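Local atomic coordinates of putative glucose-6-phosphate 1-epimerase (Salmonella typhimurium, PDB entry 2HTA), a protein that probably interconverts the alpha and beta anomers of glucose 6-phosphate and related hexose 6-phosphates, as a monomeric mutarotase of the aldose 1-epimerase family. Residues H249-V254 / V281-A286; E163-A168 / R299-I304; S193-R198 / R224-P229; S180-G185 / S233-A238; I94-F99 / F172-A177. All blocks are in the same frame, centred on the assembly; numbering follows the deposited sequence.

Contact 1 of 5, residues H249-V254 / V281-A286; sequences HHHLNV and VETVYA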
# COMPACT_ATOMS: atom_id res chain seq x y z
N HIS A 249 -1.24 11.20 6.79
CA HIS A 249 -0.40 12.33 7.26
C HIS A 249 0.54 12.80 6.18
O HIS A 249 1.07 12.01 5.44
CB HIS A 249 0.37 11.94 8.52
CG HIS A 249 -0.45 12.10 9.78
ND1 HIS A 249 -0.95 11.02 10.48
CD2 HIS A 249 -0.89 13.22 10.42
CE1 HIS A 249 -1.64 11.47 11.52
NE2 HIS A 249 -1.64 12.80 11.49
N HIS A 250 0.76 14.12 6.11
CA HIS A 250 1.70 14.74 5.19
C HIS A 250 1.24 14.61 3.74
O HIS A 250 2.05 14.88 2.84
CB HIS A 250 3.16 14.23 5.35
CG HIS A 250 3.57 14.01 6.77
ND1 HIS A 250 3.59 15.03 7.70
CD2 HIS A 250 3.93 12.88 7.43
CE1 HIS A 250 3.95 14.54 8.88
NE2 HIS A 250 4.18 13.24 8.75
N HIS A 251 0.00 14.20 3.52
CA HIS A 251 -0.53 13.91 2.18
C HIS A 251 -1.26 15.12 1.67
O HIS A 251 -1.45 16.12 2.41
CB HIS A 251 -1.61 12.75 2.30
CG HIS A 251 -2.78 13.20 3.08
ND1 HIS A 251 -2.65 13.59 4.40
CD2 HIS A 251 -4.05 13.50 2.73
CE1 HIS A 251 -3.82 14.01 4.85
NE2 HIS A 251 -4.67 14.00 3.85
N LEU A 252 -1.67 15.04 0.39
CA LEU A 252 -2.60 16.04 -0.19
C LEU A 252 -3.98 15.49 -0.52
O LEU A 252 -4.99 16.22 -0.50
CB LEU A 252 -2.02 16.63 -1.49
CG LEU A 252 -2.06 18.12 -1.71
CD1 LEU A 252 -1.56 18.93 -0.41
CD2 LEU A 252 -1.18 18.39 -2.95
N ASN A 253 -4.04 14.20 -0.79
CA ASN A 253 -5.20 13.59 -1.38
C ASN A 253 -5.41 12.22 -0.77
O ASN A 253 -4.48 11.65 -0.17
CB ASN A 253 -4.94 13.34 -2.91
CG ASN A 253 -4.39 14.55 -3.61
OD1 ASN A 253 -3.31 14.46 -4.26
ND2 ASN A 253 -5.11 15.69 -3.54
N VAL A 254 -6.62 11.69 -0.93
CA VAL A 254 -6.86 10.26 -0.68
C VAL A 254 -7.45 9.72 -1.95
O VAL A 254 -8.17 10.45 -2.61
CB VAL A 254 -7.82 10.07 0.49
CG1 VAL A 254 -8.27 8.57 0.64
CG2 VAL A 254 -7.10 10.54 1.76
N VAL A 281 -7.81 2.28 -0.29
CA VAL A 281 -7.91 3.62 0.30
C VAL A 281 -6.45 4.07 0.49
O VAL A 281 -5.72 3.58 1.38
CB VAL A 281 -8.73 3.65 1.67
CG1 VAL A 281 -8.65 5.06 2.37
CG2 VAL A 281 -10.20 3.14 1.49
N GLU A 282 -6.03 4.99 -0.39
CA GLU A 282 -4.62 5.28 -0.61
C GLU A 282 -4.26 6.64 -0.03
O GLU A 282 -5.04 7.59 -0.19
CB GLU A 282 -4.37 5.32 -2.13
CG GLU A 282 -4.93 4.08 -2.83
CD GLU A 282 -4.76 4.15 -4.34
OE1 GLU A 282 -3.89 4.87 -4.82
OE2 GLU A 282 -5.49 3.41 -5.03
N THR A 283 -3.10 6.74 0.59
CA THR A 283 -2.56 8.05 1.04
C THR A 283 -1.75 8.60 -0.09
O THR A 283 -0.79 7.96 -0.56
CB THR A 283 -1.64 7.89 2.25
OG1 THR A 283 -2.36 7.23 3.30
CG2 THR A 283 -1.22 9.25 2.76
N VAL A 284 -2.09 9.81 -0.53
CA VAL A 284 -1.62 10.27 -1.85
C VAL A 284 -1.09 11.69 -1.83
O VAL A 284 -1.62 12.54 -1.13
CB VAL A 284 -2.76 10.11 -2.91
CG1 VAL A 284 -2.39 10.73 -4.30
CG2 VAL A 284 -3.17 8.61 -3.10
N TYR A 285 -0.05 11.98 -2.62
CA TYR A 285 0.39 13.35 -2.79
C TYR A 285 0.48 13.51 -4.31
O TYR A 285 1.49 13.18 -4.88
CB TYR A 285 1.74 13.56 -2.13
CG TYR A 285 1.97 15.03 -1.80
CD1 TYR A 285 2.00 15.48 -0.47
CD2 TYR A 285 2.06 15.99 -2.82
CE1 TYR A 285 2.17 16.86 -0.11
CE2 TYR A 285 2.26 17.39 -2.48
CZ TYR A 285 2.33 17.80 -1.15
OH TYR A 285 2.54 19.14 -0.82
N ALA A 286 -0.63 13.88 -4.95
CA ALA A 286 -0.70 13.84 -6.46
C ALA A 286 -1.08 15.22 -7.10
O ALA A 286 -0.58 15.57 -8.19
CB ALA A 286 -1.63 12.77 -6.96
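V284 O takes two backbone donors at once, L252 N at 2.9 Å and N253 N at 3.0 Å: L252 and N253 together face one residue, a classic beta bulge where strand 253-258 joins strand 278-286. The tight part lies on the N253 side of it. V284 N returns a bond to N253 O, and the side chain of N253 reaches past V284 to A286, its OD1 accepting A286 N at 2.8 Å, nearly along the C=O axis. CG sits beside the backbone N of N253 (chi1 -48°), which brings the amide across to A286, while ND2 goes on to T287. Deeper in, V254 CG1 meets V281 CG1 at 3.9 Å, and V254 CA makes a C-H...O contact with E282 O. Toward solvent the packing is looser. L252 lays CB over the centre of one face of the Y285 ring, 4.2 Å from its centroid, with CD2 near CE2, and H250 O comes to the ring edge in its plane. Main-chain and amide bonds thus set the pairing of a strand that carries E282, probably an active-site residue, whose carboxylate takes no part in these bonds and points away toward H179.

Contact 2 of 5, residues E163-A168 / R299-I304; sequences EIELEA and RLAQTI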
# COMPACT_ATOMS: atom_id res chain seq x y z
N GLU A 163 1.79 1.19 11.14
CA GLU A 163 2.21 2.51 10.69
C GLU A 163 3.16 2.33 9.52
O GLU A 163 4.00 1.43 9.52
CB GLU A 163 2.89 3.30 11.78
CG GLU A 163 2.06 3.34 13.05
CD GLU A 163 2.80 4.08 14.16
OE1 GLU A 163 3.74 4.88 13.82
OE2 GLU A 163 2.43 3.86 15.34
N ILE A 164 3.01 3.21 8.54
CA ILE A 164 3.85 3.18 7.32
C ILE A 164 4.33 4.61 7.15
O ILE A 164 3.52 5.52 7.19
CB ILE A 164 3.04 2.72 6.10
CG1 ILE A 164 2.45 1.33 6.39
CG2 ILE A 164 3.97 2.67 4.82
CD1 ILE A 164 1.22 0.96 5.56
N GLU A 165 5.64 4.83 7.03
CA GLU A 165 6.13 6.18 6.79
C GLU A 165 7.17 6.12 5.67
O GLU A 165 8.15 5.38 5.77
CB GLU A 165 6.76 6.74 8.07
CG GLU A 165 7.43 8.15 7.90
CD GLU A 165 8.21 8.57 9.16
OE1 GLU A 165 9.21 7.90 9.51
OE2 GLU A 165 7.81 9.56 9.80
N LEU A 166 6.92 6.84 4.60
CA LEU A 166 7.85 6.99 3.48
C LEU A 166 8.60 8.33 3.52
O LEU A 166 8.00 9.40 3.62
CB LEU A 166 7.06 6.89 2.18
CG LEU A 166 7.97 6.94 0.94
CD1 LEU A 166 8.82 5.66 0.77
CD2 LEU A 166 7.09 7.22 -0.30
N GLU A 167 9.92 8.30 3.37
CA GLU A 167 10.74 9.52 3.51
C GLU A 167 11.78 9.51 2.39
O GLU A 167 12.53 8.53 2.22
CB GLU A 167 11.44 9.47 4.87
CG GLU A 167 12.39 10.59 5.13
CD GLU A 167 12.99 10.47 6.57
OE1 GLU A 167 14.15 9.99 6.77
OE2 GLU A 167 12.23 10.84 7.49
N ALA A 168 11.78 10.57 1.59
CA ALA A 168 12.64 10.65 0.39
C ALA A 168 13.68 11.76 0.59
O ALA A 168 13.33 12.93 0.84
CB ALA A 168 11.80 10.91 -0.85
N ARG A 299 7.95 13.53 3.23
CA ARG A 299 7.42 12.44 4.00
C ARG A 299 5.99 12.20 3.58
O ARG A 299 5.28 13.13 3.19
CB ARG A 299 7.50 12.76 5.52
CG ARG A 299 8.95 12.89 6.03
CD ARG A 299 9.04 12.78 7.56
NE ARG A 299 8.71 14.05 8.20
CZ ARG A 299 7.72 14.20 9.08
NH1 ARG A 299 7.00 13.14 9.44
NH2 ARG A 299 7.47 15.39 9.64
N LEU A 300 5.55 10.94 3.64
CA LEU A 300 4.15 10.58 3.45
C LEU A 300 3.90 9.38 4.42
O LEU A 300 4.77 8.48 4.53
CB LEU A 300 3.95 10.09 2.03
CG LEU A 300 2.54 9.92 1.46
CD1 LEU A 300 1.75 11.27 1.45
CD2 LEU A 300 2.62 9.27 0.07
N ALA A 301 2.78 9.41 5.15
CA ALA A 301 2.53 8.35 6.15
C ALA A 301 1.10 7.95 6.19
O ALA A 301 0.20 8.77 5.99
CB ALA A 301 3.01 8.77 7.57
N GLN A 302 0.90 6.68 6.52
CA GLN A 302 -0.42 6.10 6.71
C GLN A 302 -0.40 5.21 7.99
O GLN A 302 0.57 4.47 8.19
CB GLN A 302 -0.76 5.26 5.48
CG GLN A 302 -2.18 4.64 5.57
CD GLN A 302 -2.53 3.79 4.41
OE1 GLN A 302 -2.58 2.57 4.53
NE2 GLN A 302 -2.76 4.42 3.23
N THR A 303 -1.42 5.32 8.84
CA THR A 303 -1.62 4.47 10.00
C THR A 303 -2.97 3.79 9.81
O THR A 303 -3.93 4.38 9.32
CB THR A 303 -1.52 5.29 11.31
OG1 THR A 303 -0.15 5.73 11.41
CG2 THR A 303 -1.83 4.41 12.54
N ILE A 304 -2.98 2.49 10.11
CA ILE A 304 -4.15 1.66 10.00
C ILE A 304 -4.52 1.09 11.37
O ILE A 304 -3.66 0.55 12.12
CB ILE A 304 -3.88 0.47 9.02
CG1 ILE A 304 -3.22 0.96 7.72
CG2 ILE A 304 -5.23 -0.30 8.78
CD1 ILE A 304 -2.57 -0.20 6.86
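E163 lies alongside T303, both side chains leaving the sheet in the same direction, with CG of the glutamate 3.6 Å from OG1 of the threonine. I164 turns to the other face and is paired with Q302 through two backbone bonds; the one from I164 N to Q302 O, 2.8 Å, is almost in line with the carbonyl. Beyond them CD1 of I164 reaches CD1 of I304 at 4.2 Å. Strands 162-169 and 298-308 are antiparallel neighbours inside the large beta-sandwich sheet of the galactose mutarotase-like fold, the axes of 163-168 and 299-304 approaching to 4.6 Å. The amide of Q302 binds S180 OG and T283 OG1, on strands of the facing sheet that also carry the inferred catalytic residues H179 and E282. E165 returns to the E163 face beside the small A301, and its extended chain carries OE2 to a long salt bridge with R299 NH1, 3.7 Å, the carboxylate and guanidinium planes 81° apart. L166 pairs with L300 on the buried face, L166 N to L300 O being 2.7 Å, and L166 CB stands 3.6 Å from L300 O. E167 runs beside R299, E167 OE2 lying 3.7 Å from R299 CD; its OE1 is instead held by R155 and H169.

Contact 3 of 5, residues S193-R198 / R224-P229; sequences SGLGDR and RVYLNP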
# COMPACT_ATOMS: atom_id res chain seq x y z
N SER A 193 -16.17 6.43 4.73
CA SER A 193 -16.54 7.78 5.15
C SER A 193 -15.27 8.57 5.44
O SER A 193 -14.16 8.00 5.41
CB SER A 193 -17.44 7.72 6.41
OG SER A 193 -16.79 7.03 7.43
N GLY A 194 -15.44 9.86 5.76
CA GLY A 194 -14.35 10.74 6.11
C GLY A 194 -13.66 11.27 4.87
O GLY A 194 -12.59 11.84 4.96
N LEU A 195 -14.30 11.12 3.73
CA LEU A 195 -13.68 11.51 2.43
C LEU A 195 -13.89 12.96 1.99
O LEU A 195 -13.43 13.37 0.90
CB LEU A 195 -14.10 10.54 1.33
CG LEU A 195 -13.59 9.11 1.49
CD1 LEU A 195 -14.29 8.17 0.49
CD2 LEU A 195 -12.06 8.95 1.41
N GLY A 196 -14.55 13.75 2.83
CA GLY A 196 -14.69 15.16 2.54
C GLY A 196 -15.72 15.49 1.46
O GLY A 196 -16.83 14.93 1.45
N ASP A 197 -15.37 16.42 0.56
CA ASP A 197 -16.36 16.93 -0.37
C ASP A 197 -15.96 16.76 -1.83
O ASP A 197 -16.52 15.89 -2.53
CB ASP A 197 -16.82 18.38 0.04
CG ASP A 197 -15.66 19.40 0.19
OD1 ASP A 197 -14.46 19.16 -0.16
OD2 ASP A 197 -16.02 20.53 0.65
N ARG A 198 -15.03 17.59 -2.31
CA ARG A 198 -14.68 17.53 -3.77
C ARG A 198 -13.83 16.34 -4.11
O ARG A 198 -12.99 15.90 -3.29
CB ARG A 198 -14.00 18.82 -4.20
CG ARG A 198 -14.95 20.02 -3.97
CD ARG A 198 -14.45 21.37 -4.56
NE ARG A 198 -15.63 22.25 -4.67
CZ ARG A 198 -16.36 22.42 -5.78
NH1 ARG A 198 -16.02 21.83 -6.93
NH2 ARG A 198 -17.42 23.22 -5.74
N ARG A 224 -11.43 7.51 -7.67
CA ARG A 224 -11.67 8.89 -7.28
C ARG A 224 -10.51 9.42 -6.46
O ARG A 224 -9.97 8.72 -5.56
CB ARG A 224 -12.98 8.99 -6.48
CG ARG A 224 -14.19 8.88 -7.46
CD ARG A 224 -15.46 8.56 -6.78
NE ARG A 224 -16.47 8.54 -7.85
CZ ARG A 224 -17.72 8.92 -7.70
NH1 ARG A 224 -18.14 9.30 -6.50
NH2 ARG A 224 -18.54 8.91 -8.75
N VAL A 225 -10.11 10.66 -6.78
CA VAL A 225 -9.11 11.39 -6.02
C VAL A 225 -9.82 12.42 -5.16
O VAL A 225 -10.40 13.39 -5.66
CB VAL A 225 -8.11 12.15 -6.95
CG1 VAL A 225 -7.01 12.80 -6.08
CG2 VAL A 225 -7.54 11.21 -8.06
N TYR A 226 -9.85 12.21 -3.85
CA TYR A 226 -10.47 13.19 -2.96
C TYR A 226 -9.51 14.35 -2.68
O TYR A 226 -8.36 14.15 -2.33
CB TYR A 226 -10.97 12.46 -1.67
CG TYR A 226 -11.94 11.36 -2.10
CD1 TYR A 226 -11.49 10.09 -2.39
CD2 TYR A 226 -13.30 11.66 -2.34
CE1 TYR A 226 -12.38 9.10 -2.82
CE2 TYR A 226 -14.17 10.70 -2.78
CZ TYR A 226 -13.69 9.42 -3.04
OH TYR A 226 -14.55 8.44 -3.47
N LEU A 227 -10.02 15.58 -2.83
CA LEU A 227 -9.20 16.80 -2.74
C LEU A 227 -9.21 17.40 -1.34
O LEU A 227 -8.35 18.21 -1.01
CB LEU A 227 -9.78 17.82 -3.74
CG LEU A 227 -9.76 17.34 -5.21
CD1 LEU A 227 -10.33 18.48 -6.07
CD2 LEU A 227 -8.36 17.00 -5.60
N ASN A 228 -10.17 16.99 -0.50
CA ASN A 228 -10.33 17.61 0.79
C ASN A 228 -10.82 16.58 1.85
O ASN A 228 -11.73 16.85 2.62
CB ASN A 228 -11.33 18.75 0.69
CG ASN A 228 -11.33 19.66 1.90
OD1 ASN A 228 -10.28 19.97 2.50
ND2 ASN A 228 -12.53 20.11 2.27
N PRO A 229 -10.18 15.39 1.87
CA PRO A 229 -10.58 14.35 2.79
C PRO A 229 -10.13 14.70 4.21
O PRO A 229 -9.22 15.53 4.41
CB PRO A 229 -9.82 13.11 2.25
CG PRO A 229 -8.51 13.73 1.74
CD PRO A 229 -9.04 14.97 1.02
O HOH W 1 -12.67 15.55 -0.58
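L195 spreads over one face of the Y226 ring, CD1 standing 4.0 Å from the centroid and offset toward the rim by CZ, while CB covers the CD2 side and CD2 reaches CD1 of the ring. The phenol oxygen is bound beyond the contact by Q216. Past this greasy patch the two chains meet through polar groups. R198 O accepts L227 N at 3.0 Å in an almost straight bond, 177° at the hydrogen. Here the loop between strands 191-193 and 198-201 folds against the end of strand 222-226 and the turn that follows it, at the outer flank of the mutarotase beta-sandwich. One water bridges them: it donates to L195 O and R198 O, accepts N228 N at 2.9 Å, and receives a weaker bond from D197 N. D197 has its carboxylate folded back between its own N and carbonyl carbon (chi1 55°), where OD1 is gripped from opposite faces, by R198 N at 2.7 Å and by N228 ND2 at 3.2 Å. D197 OD1 lies near the N228 amide plane, while ND2 comes from well above the carboxylate plane. Lacking a side chain that would run into N228 O, G196 brings CA to 3.4 Å from N228 O, and P229 CA makes a similar approach to L195 O.

Contact 4 of 5, residues S180-G185 / S233-A238; sequences SYFNVG and SVIHDA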
# COMPACT_ATOMS: atom_id res chain seq x y z
N SER A 180 -2.65 1.34 -0.46
CA SER A 180 -3.12 0.17 0.32
C SER A 180 -4.40 -0.53 -0.15
O SER A 180 -5.39 0.13 -0.47
CB SER A 180 -3.35 0.63 1.78
OG SER A 180 -2.26 1.44 2.14
N TYR A 181 -4.35 -1.87 -0.17
CA TYR A 181 -5.48 -2.78 -0.46
C TYR A 181 -5.98 -3.39 0.86
O TYR A 181 -5.27 -4.17 1.47
CB TYR A 181 -4.99 -3.97 -1.28
CG TYR A 181 -4.63 -3.62 -2.71
CD1 TYR A 181 -3.44 -2.91 -3.01
CD2 TYR A 181 -5.42 -4.05 -3.74
CE1 TYR A 181 -3.05 -2.63 -4.35
CE2 TYR A 181 -5.06 -3.74 -5.12
CZ TYR A 181 -3.90 -3.04 -5.39
OH TYR A 181 -3.54 -2.75 -6.70
N PHE A 182 -7.21 -3.09 1.20
CA PHE A 182 -7.82 -3.53 2.45
C PHE A 182 -8.79 -4.64 2.13
O PHE A 182 -9.60 -4.55 1.22
CB PHE A 182 -8.51 -2.34 3.11
CG PHE A 182 -7.54 -1.31 3.56
CD1 PHE A 182 -7.37 -0.11 2.84
CD2 PHE A 182 -6.71 -1.57 4.65
CE1 PHE A 182 -6.41 0.82 3.23
CE2 PHE A 182 -5.75 -0.62 5.08
CZ PHE A 182 -5.59 0.57 4.36
N ASN A 183 -8.65 -5.70 2.91
CA ASN A 183 -9.47 -6.91 2.85
C ASN A 183 -10.86 -6.57 3.39
O ASN A 183 -11.00 -6.04 4.49
CB ASN A 183 -8.76 -7.99 3.68
CG ASN A 183 -9.39 -9.37 3.57
OD1 ASN A 183 -9.85 -9.78 2.50
ND2 ASN A 183 -9.40 -10.13 4.69
N VAL A 184 -11.86 -6.80 2.57
CA VAL A 184 -13.27 -6.57 2.94
C VAL A 184 -14.09 -7.83 2.69
O VAL A 184 -13.72 -8.66 1.84
CB VAL A 184 -13.94 -5.34 2.24
CG1 VAL A 184 -13.19 -4.07 2.61
CG2 VAL A 184 -14.00 -5.50 0.73
N GLY A 185 -15.20 -7.97 3.42
CA GLY A 185 -16.06 -9.17 3.20
C GLY A 185 -16.74 -9.19 1.85
O GLY A 185 -16.75 -10.22 1.14
N SER A 233 -9.91 8.24 7.14
CA SER A 233 -10.93 7.59 6.36
C SER A 233 -11.45 6.39 7.14
O SER A 233 -10.66 5.70 7.79
CB SER A 233 -10.36 7.05 5.02
OG SER A 233 -9.63 8.04 4.27
N VAL A 234 -12.74 6.10 7.08
CA VAL A 234 -13.21 4.92 7.81
C VAL A 234 -13.89 3.98 6.82
O VAL A 234 -14.84 4.39 6.12
CB VAL A 234 -14.21 5.30 8.91
CG1 VAL A 234 -14.73 4.01 9.64
CG2 VAL A 234 -13.61 6.33 9.88
N ILE A 235 -13.39 2.74 6.76
CA ILE A 235 -13.98 1.69 5.89
C ILE A 235 -14.97 0.91 6.79
O ILE A 235 -14.56 0.39 7.85
CB ILE A 235 -12.94 0.68 5.35
CG1 ILE A 235 -11.81 1.47 4.62
CG2 ILE A 235 -13.62 -0.47 4.49
CD1 ILE A 235 -10.60 0.63 4.22
N HIS A 236 -16.23 0.88 6.39
CA HIS A 236 -17.26 0.18 7.20
C HIS A 236 -17.54 -1.13 6.52
O HIS A 236 -17.99 -1.13 5.37
CB HIS A 236 -18.52 1.03 7.21
CG HIS A 236 -18.30 2.42 7.70
ND1 HIS A 236 -18.58 2.80 8.99
CD2 HIS A 236 -17.85 3.53 7.07
CE1 HIS A 236 -18.29 4.08 9.15
NE2 HIS A 236 -17.83 4.55 7.99
N ASP A 237 -17.35 -2.25 7.25
CA ASP A 237 -17.51 -3.58 6.69
C ASP A 237 -18.49 -4.41 7.51
O ASP A 237 -18.13 -4.93 8.55
CB ASP A 237 -16.16 -4.31 6.68
CG ASP A 237 -16.22 -5.64 5.92
OD1 ASP A 237 -17.31 -6.25 5.69
OD2 ASP A 237 -15.15 -6.10 5.58
N ALA A 238 -19.73 -4.48 7.05
CA ALA A 238 -20.80 -5.19 7.75
C ALA A 238 -20.54 -6.70 7.74
O ALA A 238 -20.86 -7.41 8.72
CB ALA A 238 -22.17 -4.86 7.09
O HOH W 2 -12.79 -5.11 6.33
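D237 OD2 carries the polar half of this contact. It accepts G185 N at 2.9 Å, the N-H pointing at the syn side of the carboxylate and 21° out of its plane. A water donates to the same oxygen, 2.7 Å away, and also to N183 O, so the carboxylate holds the backbone around V184 directly at G185 N and through the water at N183 O. Putting CG opposite the backbone N (chi1 -172°) carries the D237 carboxylate across to the other chain; D237 OD1 accepts a hydrogen bond from L240 N, and N183 O has a second donor in R242. The two segments share no backbone bond: strand 172-183 and strand 232-237 belong to different sheets of the beta-sandwich, and F182 CA and I235 CA stand 8.8 Å apart, with side chains filling the space between. The apolar half is this filling. I235 CD1 meets the F182 ring obliquely, 3.6 Å from F182 CD1 and 3.7 Å from F182 CG, the two side chains crossing at about a right angle. Its other branch, CG2, meets V184 CG1 at 4.1 Å, again crosswise. V184 CB is also 3.6 Å from D237 OD2. V281 packs against both F182 and I235, and V246 adds to the cover of F182.

Contact 5 of 5, residues I94-F99 / F172-A177; sequences ICWPWF and FATTSA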
# COMPACT_ATOMS: atom_id res chain seq x y z
N ILE A 94 4.33 0.92 -2.71
CA ILE A 94 4.91 2.28 -2.53
C ILE A 94 5.07 2.86 -3.94
O ILE A 94 5.83 2.29 -4.75
CB ILE A 94 6.30 2.23 -1.84
CG1 ILE A 94 6.09 1.82 -0.33
CG2 ILE A 94 7.08 3.62 -1.90
CD1 ILE A 94 7.42 1.40 0.28
N CYS A 95 4.35 3.94 -4.20
CA CYS A 95 4.34 4.53 -5.54
C CYS A 95 5.20 5.76 -5.49
O CYS A 95 4.83 6.78 -4.92
CB CYS A 95 2.94 4.94 -5.92
SG CYS A 95 1.68 3.57 -5.75
N TRP A 96 6.36 5.67 -6.11
CA TRP A 96 7.35 6.75 -6.06
C TRP A 96 8.35 6.58 -7.22
O TRP A 96 8.78 5.48 -7.48
CB TRP A 96 8.09 6.64 -4.72
CG TRP A 96 8.96 7.84 -4.41
CD1 TRP A 96 8.64 8.92 -3.66
CD2 TRP A 96 10.34 8.02 -4.81
NE1 TRP A 96 9.70 9.81 -3.62
CE2 TRP A 96 10.76 9.27 -4.31
CE3 TRP A 96 11.24 7.25 -5.56
CZ2 TRP A 96 12.06 9.79 -4.55
CZ3 TRP A 96 12.55 7.75 -5.79
CH2 TRP A 96 12.93 9.01 -5.28
N PRO A 97 8.83 7.69 -7.84
CA PRO A 97 8.59 9.10 -7.60
C PRO A 97 7.45 9.71 -8.42
O PRO A 97 7.40 10.94 -8.56
CB PRO A 97 9.95 9.73 -7.98
CG PRO A 97 10.40 8.90 -9.18
CD PRO A 97 9.82 7.50 -8.94
N TRP A 98 6.52 8.90 -8.94
CA TRP A 98 5.24 9.46 -9.43
C TRP A 98 4.09 8.59 -9.07
O TRP A 98 4.26 7.40 -8.82
CB TRP A 98 5.24 9.80 -10.96
CG TRP A 98 5.40 8.58 -11.83
CD1 TRP A 98 4.40 7.77 -12.33
CD2 TRP A 98 6.63 8.03 -12.28
NE1 TRP A 98 4.95 6.75 -13.08
CE2 TRP A 98 6.32 6.89 -13.08
CE3 TRP A 98 7.98 8.43 -12.16
CZ2 TRP A 98 7.30 6.10 -13.69
CZ3 TRP A 98 8.96 7.63 -12.77
CH2 TRP A 98 8.62 6.48 -13.52
N PHE A 99 2.93 9.20 -8.95
CA PHE A 99 1.69 8.49 -8.71
C PHE A 99 0.90 8.45 -10.05
O PHE A 99 0.83 9.46 -10.76
CB PHE A 99 0.85 9.23 -7.64
CG PHE A 99 -0.52 8.64 -7.45
CD1 PHE A 99 -0.67 7.34 -6.92
CD2 PHE A 99 -1.65 9.31 -7.87
CE1 PHE A 99 -1.95 6.78 -6.75
CE2 PHE A 99 -2.92 8.75 -7.73
CZ PHE A 99 -3.05 7.47 -7.13
N PHE A 172 14.47 17.26 -5.35
CA PHE A 172 13.60 16.91 -6.46
C PHE A 172 12.18 17.18 -6.00
O PHE A 172 11.94 17.43 -4.83
CB PHE A 172 13.77 15.43 -6.94
CG PHE A 172 13.97 14.43 -5.83
CD1 PHE A 172 13.00 14.24 -4.86
CD2 PHE A 172 15.14 13.67 -5.74
CE1 PHE A 172 13.17 13.30 -3.79
CE2 PHE A 172 15.34 12.78 -4.69
CZ PHE A 172 14.35 12.56 -3.69
N ALA A 173 11.26 17.15 -6.96
CA ALA A 173 9.85 17.32 -6.68
C ALA A 173 9.16 16.09 -7.27
O ALA A 173 9.47 15.68 -8.39
CB ALA A 173 9.34 18.59 -7.36
N THR A 174 8.28 15.46 -6.49
CA THR A 174 7.69 14.16 -6.80
C THR A 174 6.18 14.11 -6.53
O THR A 174 5.61 14.99 -5.88
CB THR A 174 8.29 12.99 -5.92
OG1 THR A 174 7.99 13.21 -4.52
CG2 THR A 174 9.78 12.85 -6.07
N THR A 175 5.54 13.06 -7.04
CA THR A 175 4.23 12.68 -6.52
C THR A 175 4.33 11.20 -6.11
O THR A 175 5.21 10.45 -6.57
CB THR A 175 3.10 12.91 -7.54
OG1 THR A 175 3.37 12.16 -8.73
CG2 THR A 175 2.95 14.47 -7.92
N SER A 176 3.51 10.81 -5.14
CA SER A 176 3.68 9.50 -4.52
C SER A 176 2.36 9.04 -3.89
O SER A 176 1.42 9.86 -3.76
CB SER A 176 4.77 9.51 -3.46
OG SER A 176 4.55 10.54 -2.51
N ALA A 177 2.33 7.78 -3.47
CA ALA A 177 1.17 7.19 -2.78
C ALA A 177 1.57 5.96 -1.95
O ALA A 177 2.57 5.26 -2.29
CB ALA A 177 0.10 6.73 -3.81
O HOH W 3 8.59 12.09 -2.11
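C95 pairs with A177 as an antiparallel hydrogen-bonded pair, C95 N to A177 O at 2.9 Å and nearly straight; through it strand 94-95 joins strand 172-183 in the sheet of the mutarotase beta-sandwich that carries the probable active-site residues. Beyond C95 the chain leaves the strand through a cis peptide before P97 and loops over T174 and T175. Side chains fill the hollows on either side of it. The indole of W96 lies with P97 CB over the centre of one face. Its six-membered ring drives an edge toward the face of F172 in an offset edge-to-face pair, centroids 5.6 Å apart and planes at 74°, with CZ2 3.7 Å from CZ of F172. T174 CG2 rests against P97 CB and indole NE1 together, while S176 CB sits at the edge near CD1. W146 and F150 complete the aromatic cluster around W96 and F172. On the other side F99 sends its ring to A177, CG opposite the backbone N (chi1 174°), and the methyl of A177 meets F99 CD1 obliquely at 3.3 Å; this ring also rests on E282, and C95 lies near H179, so the contact lines the inferred active site. Polar groups hold the loop in shape: P97 O accepts T175 N at 3.2 Å, and T175 OG1 accepts F99 N at 3.0 Å. A single water joins W96 and T174, accepting from W96 NE1 at 3.0 Å in the indole plane and lying 2.7 Å from T174 OG1.

Contacts 4 and 5 are the most buried; contacts 1, 2 and 3 each have a partly exposed side, and contact 3 lies farthest from the chain's centre. Contacts 4 and 5 use opposite ends of strand 172-183, which adjoins strand 278-286 of contact 1, while V254 of contact 1 bonds to Y226 of contact 3 in the same sheet. Contact 2 is regular pairing in the other sheet, tied back through Q302 to T283 and S180. Backbone bonds dominate contacts 1 and 2; side chains between sheets carry contact 4; contact 5 adds aromatic packing to a short backbone pairing; contact 3 joins a leucine-on-tyrosine patch to a bridging water and a doubly bonded aspartate. Contact 1 carries E282, and contact 5 packs on E282 and near H179.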